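Local coordinates for restrictocin (PDB 1AQZ), which is a fungal ribotoxin, a highly specific ribonuclease that inactivates ribosomes, probably by cutting a single bond of the large ribosomal RNA as its relatives do, at residues His103-Lys106 with Pro112-Asn115. Sequence-based numbering, arbitrary orientation.
Unlike the reference sequence in segment 112-115: Asn115 (reference Asp).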
loop_
_atom_site.group_PDB
_atom_site.type_symbol
_atom_site.label_atom_id
_atom_site.label_comp_id
_atom_site.label_asym_id
_atom_site.label_seq_id
_atom_site.Cartn_x
_atom_site.Cartn_y
_atom_site.Cartn_z
ATOM N N HIS A 103 -2.521 2.295 -15.010
ATOM C CA HIS A 103 -2.173 3.709 -15.075
ATOM C C HIS A 103 -1.586 4.191 -13.720
ATOM O O HIS A 103 -1.846 3.618 -12.611
ATOM C CB HIS A 103 -3.360 4.609 -15.491
ATOM C CG HIS A 103 -4.233 5.047 -14.349
ATOM N ND1 HIS A 103 -5.302 4.312 -13.899
ATOM C CD2 HIS A 103 -4.233 6.174 -13.601
ATOM C CE1 HIS A 103 -5.929 4.952 -12.932
ATOM N NE2 HIS A 103 -5.295 6.089 -12.736
ATOM N N ASP A 104 -0.727 5.187 -13.843
ATOM C CA ASP A 104 -0.058 5.780 -12.690
ATOM C C ASP A 104 -0.923 6.781 -11.946
ATOM O O ASP A 104 -1.398 7.749 -12.540
ATOM C CB ASP A 104 1.217 6.435 -13.127
ATOM C CG ASP A 104 2.283 5.424 -13.560
ATOM O OD1 ASP A 104 2.464 4.403 -12.898
ATOM O OD2 ASP A 104 2.981 5.683 -14.554
ATOM N N TYR A 105 -1.177 6.533 -10.666
ATOM C CA TYR A 105 -1.988 7.433 -9.855
ATOM C C TYR A 105 -1.403 8.885 -9.745
ATOM O O TYR A 105 -0.203 9.082 -9.507
ATOM C CB TYR A 105 -2.113 6.787 -8.502
ATOM C CG TYR A 105 -2.980 7.567 -7.593
ATOM C CD1 TYR A 105 -4.364 7.535 -7.729
ATOM C CD2 TYR A 105 -2.423 8.367 -6.570
ATOM C CE1 TYR A 105 -5.183 8.287 -6.858
ATOM C CE2 TYR A 105 -3.248 9.124 -5.705
ATOM C CZ TYR A 105 -4.616 9.068 -5.868
ATOM O OH TYR A 105 -5.435 9.826 -5.060
ATOM N N LYS A 106 -2.226 9.915 -9.893
ATOM C CA LYS A 106 -1.717 11.308 -9.817
ATOM C C LYS A 106 -1.558 11.682 -8.348
ATOM O O LYS A 106 -2.491 12.227 -7.730
ATOM C CB LYS A 106 -2.685 12.252 -10.539
ATOM C CG LYS A 106 -2.584 12.106 -12.046
ATOM C CD LYS A 106 -3.911 11.630 -12.687
ATOM C CE LYS A 106 -3.819 10.152 -13.199
ATOM N NZ LYS A 106 -5.136 9.533 -13.623
ATOM N N PRO A 112 -9.742 18.384 -7.724
ATOM C CA PRO A 112 -10.124 17.143 -7.029
ATOM C C PRO A 112 -8.955 16.112 -6.917
ATOM O O PRO A 112 -8.042 16.085 -7.765
ATOM C CB PRO A 112 -11.285 16.636 -7.898
ATOM C CG PRO A 112 -10.819 17.016 -9.333
ATOM C CD PRO A 112 -9.927 18.262 -9.189
ATOM N N LYS A 113 -8.949 15.373 -5.809
ATOM C CA LYS A 113 -7.996 14.308 -5.573
ATOM C C LYS A 113 -8.495 13.104 -6.444
ATOM O O LYS A 113 -9.726 12.888 -6.574
ATOM C CB LYS A 113 -8.003 13.979 -4.093
ATOM C CG LYS A 113 -7.739 12.562 -3.758
ATOM C CD LYS A 113 -6.983 12.479 -2.436
ATOM C CE LYS A 113 -6.479 11.065 -2.196
ATOM N NZ LYS A 113 -7.512 10.306 -1.448
ATOM N N GLU A 114 -7.581 12.469 -7.198
ATOM C CA GLU A 114 -7.970 11.349 -8.043
ATOM C C GLU A 114 -8.482 10.249 -7.151
ATOM O O GLU A 114 -7.954 10.000 -6.059
ATOM C CB GLU A 114 -6.834 10.816 -8.922
ATOM C CG GLU A 114 -7.220 9.483 -9.591
ATOM C CD GLU A 114 -6.152 8.857 -10.523
ATOM O OE1 GLU A 114 -5.102 9.461 -10.790
ATOM O OE2 GLU A 114 -6.373 7.724 -10.976
ATOM N N ASN A 115 -9.544 9.600 -7.603
ATOM C CA ASN A 115 -10.131 8.501 -6.827
ATOM C C ASN A 115 -9.076 7.380 -6.748
ATOM O O ASN A 115 -8.687 6.826 -7.766
ATOM C CB ASN A 115 -11.328 7.980 -7.601
ATOM C CG ASN A 115 -12.133 6.946 -6.830
ATOM O OD1 ASN A 115 -11.684 6.352 -5.841
ATOM N ND2 ASN A 115 -13.355 6.719 -7.308
#
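Glu114 reaches from one arm of the long loop between strands 92-97 and 119-125 to the other, where its carboxylate meets His103 and Lys106 and passes obliquely over the CD1-CE1 edge of Tyr105. Its chain is fully stretched, CG anti to the backbone N (chi1 169°), which carries the acid across the gap. Glu114 OE2 takes the NE2-H of His103 at 2.6 Å, through its syn lone pair and almost in the ring plane; imidazole and carboxylate lie nearly coplanar, 11° apart. The other oxygen, OE1, accepts the backbone N-H of Lys106 (N to OE1 3.0 Å) and forms a salt bridge with its NZ. Both bonds to OE1 are tentative, because the modelled oxygen crowds Lys106 CE. Tyr105 runs the opposite way alongside the glutamate, its CD1 3.6 Å from Glu114 CD, and Tyr105 OH donates to Glu114 O at 2.7 Å. Lys113 crosses that phenol end, bringing CE to 3.3 Å from Tyr105 OH. In the second shell, Asp101 OD1 bonds His103 ND1 while Phe99 stacks on the ring, so bonds at both nitrogens and the stack should together restrain ring rotation; Ser109 OG bridges Lys106 O and Glu114 N. Both imidazole nitrogens thus have carboxylate partners, which would probably favour a protonated His103, and with Lys106 close by, Glu114 is likely to remain ionised in a partly exposed charge network joining the loop's two arms.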